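Local coordinates for protein NDP-rhamnosyltransferase (Saccharopolyspora spinosa, PDB 3TSA) that is a glycosyltransferase-type protein of the GT-B fold, built from two Rossmann-like domains facing each other across a cleft, at residues A[203-209]-A[277-283]. Numbering follows the deposited sequence.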
loop_
_atom_site.group_PDB
_atom_site.type_symbol
_atom_site.label_atom_id
_atom_site.label_comp_id
_atom_site.label_asym_id
_atom_site.label_seq_id
_atom_site.Cartn_x
_atom_site.Cartn_y
_atom_site.Cartn_z
ATOM N N ASN A 203 -4.282 -1.729 9.501
ATOM C CA ASN A 203 -3.736 -1.132 10.702
ATOM C C ASN A 203 -2.238 -0.823 10.546
ATOM O O ASN A 203 -1.475 -0.915 11.533
ATOM C CB ASN A 203 -3.888 -2.112 11.867
ATOM C CG ASN A 203 -5.169 -2.933 11.819
ATOM O OD1 ASN A 203 -5.117 -4.172 11.744
ATOM N ND2 ASN A 203 -6.304 -2.263 11.939
ATOM N N GLY A 204 -1.798 -0.520 9.325
ATOM C CA GLY A 204 -0.405 -0.143 9.096
ATOM C C GLY A 204 0.362 -1.388 8.668
ATOM O O GLY A 204 -0.178 -2.493 8.605
ATOM N N SER A 205 1.653 -1.182 8.418
ATOM C CA SER A 205 2.542 -2.293 8.094
ATOM C C SER A 205 3.261 -2.847 9.318
ATOM O O SER A 205 3.229 -2.244 10.384
ATOM C CB SER A 205 3.529 -1.810 7.081
ATOM O OG SER A 205 4.425 -0.896 7.728
ATOM N N GLY A 206 3.913 -4.002 9.189
ATOM C CA GLY A 206 4.590 -4.585 10.327
ATOM C C GLY A 206 4.732 -6.087 10.141
ATOM O O GLY A 206 4.316 -6.634 9.096
ATOM N N ALA A 207 5.219 -6.746 11.186
ATOM C CA ALA A 207 5.682 -8.130 11.118
ATOM C C ALA A 207 4.769 -9.009 11.948
ATOM O O ALA A 207 4.424 -8.647 13.101
ATOM C CB ALA A 207 7.122 -8.237 11.636
ATOM N N PHE A 208 4.495 -10.191 11.429
ATOM C CA PHE A 208 3.648 -11.192 12.090
ATOM C C PHE A 208 4.419 -11.778 13.266
ATOM O O PHE A 208 5.498 -12.382 13.065
ATOM C CB PHE A 208 3.264 -12.264 11.051
ATOM C CG PHE A 208 2.519 -13.462 11.632
ATOM C CD1 PHE A 208 1.219 -13.335 12.084
ATOM C CD2 PHE A 208 3.128 -14.713 11.643
ATOM C CE1 PHE A 208 0.524 -14.459 12.623
ATOM C CE2 PHE A 208 2.455 -15.862 12.129
ATOM C CZ PHE A 208 1.148 -15.703 12.661
ATOM N N PRO A 209 3.909 -11.596 14.514
ATOM C CA PRO A 209 4.765 -12.009 15.631
ATOM C C PRO A 209 4.597 -13.516 15.894
ATOM O O PRO A 209 3.513 -14.061 15.738
ATOM C CB PRO A 209 4.244 -11.145 16.797
ATOM C CG PRO A 209 2.734 -11.039 16.529
ATOM C CD PRO A 209 2.649 -10.957 14.961
ATOM N N SER A 277 4.965 -2.434 17.642
ATOM C CA SER A 277 4.383 -1.794 16.403
ATOM C C SER A 277 3.776 -2.872 15.482
ATOM O O SER A 277 4.134 -3.008 14.316
ATOM C CB SER A 277 5.417 -0.968 15.639
ATOM O OG SER A 277 5.664 0.234 16.316
ATOM N N VAL A 278 2.890 -3.685 16.024
ATOM C CA VAL A 278 2.419 -4.853 15.287
ATOM C C VAL A 278 0.954 -4.586 14.936
ATOM O O VAL A 278 0.139 -4.440 15.837
ATOM C CB VAL A 278 2.415 -6.172 16.146
ATOM C CG1 VAL A 278 1.789 -7.351 15.284
ATOM C CG2 VAL A 278 3.821 -6.553 16.619
ATOM N N PRO A 279 0.615 -4.554 13.635
ATOM C CA PRO A 279 -0.765 -4.352 13.158
ATOM C C PRO A 279 -1.726 -5.307 13.866
ATOM O O PRO A 279 -1.514 -6.540 13.867
ATOM C CB PRO A 279 -0.647 -4.768 11.668
ATOM C CG PRO A 279 0.693 -4.197 11.294
ATOM C CD PRO A 279 1.572 -4.587 12.510
ATOM N N LEU A 280 -2.786 -4.725 14.444
ATOM C CA LEU A 280 -3.740 -5.483 15.207
ATOM C C LEU A 280 -4.218 -6.764 14.540
ATOM O O LEU A 280 -4.350 -7.809 15.155
ATOM C CB LEU A 280 -4.916 -4.533 15.404
ATOM C CG LEU A 280 -5.498 -4.558 16.757
ATOM C CD1 LEU A 280 -4.363 -4.197 17.682
ATOM C CD2 LEU A 280 -6.681 -3.551 16.718
ATOM N N ASN A 281 -4.521 -6.686 13.260
ATOM C CA ASN A 281 -5.140 -7.785 12.607
ATOM C C ASN A 281 -4.242 -9.005 12.515
ATOM O O ASN A 281 -4.713 -10.113 12.319
ATOM C CB ASN A 281 -5.610 -7.293 11.207
ATOM C CG ASN A 281 -4.492 -7.158 10.246
ATOM O OD1 ASN A 281 -3.965 -6.062 10.013
ATOM N ND2 ASN A 281 -4.102 -8.278 9.661
ATOM N N LEU A 282 -2.934 -8.823 12.680
ATOM C CA LEU A 282 -2.010 -9.958 12.624
ATOM C C LEU A 282 -2.172 -10.922 13.811
ATOM O O LEU A 282 -1.863 -12.119 13.685
ATOM C CB LEU A 282 -0.569 -9.435 12.532
ATOM C CG LEU A 282 -0.279 -8.632 11.254
ATOM C CD1 LEU A 282 1.152 -8.077 11.221
ATOM C CD2 LEU A 282 -0.565 -9.578 10.032
ATOM N N PHE A 283 -2.701 -10.455 14.939
ATOM C CA PHE A 283 -2.793 -11.316 16.131
ATOM C C PHE A 283 -4.129 -11.246 16.854
ATOM O O PHE A 283 -4.393 -11.999 17.805
ATOM C CB PHE A 283 -1.695 -10.958 17.124
ATOM C CG PHE A 283 -1.839 -9.569 17.714
ATOM C CD1 PHE A 283 -2.629 -9.346 18.825
ATOM C CD2 PHE A 283 -1.128 -8.513 17.177
ATOM C CE1 PHE A 283 -2.710 -8.058 19.396
ATOM C CE2 PHE A 283 -1.221 -7.248 17.696
ATOM C CZ PHE A 283 -2.048 -7.010 18.815
HETATM O O HOH W 1 5.935 -2.050 12.342
HETATM O O HOH W 2 6.255 -5.016 13.211
#
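Residues 203-209 arch over the turn 277-283, and the CA atoms come nearest at Asn203 and Pro279, 5.0 Å apart. Pro279 fills the inside of the arch: its CG sits 3.3 Å from Gly204 O, and its CD packs 3.7 Å from Gly206 CA, the glycine letting the ring come close to the backbone. At one end, Asn203 swings its CG beside its own backbone N (chi1 -36°), which brings OD1 to the backbone of Asn281, inside the turn that Leu282 N closes on Pro279 O. There Asn281 N donates to Asn203 OD1 (3.0 Å), coming in tilted 34° from the carbonyl plane; Asn203 ND2 hydrogen-bonds to Thr301 OG1 of helix 296-304. Beyond the proline, Leu282 CD1 lies 3.8 Å from Ala207 C, and Val278 CG1 touches Pro209 CD at 3.7 Å. The Phe208 ring, its CG anti to the backbone N (chi1 173°), turns its edge to Leu282 O, while Trp113 of the second subunit meets it edge-to-face. Two waters donate to Ser277 O; one also donates, weakly, to Ser205 O, the other accepts from Ala207 N. The contact thus rests mainly on van der Waals packing, seating on the C-terminal domain a strand whose Gly206 and Ala207 extend a sheet of the second subunit.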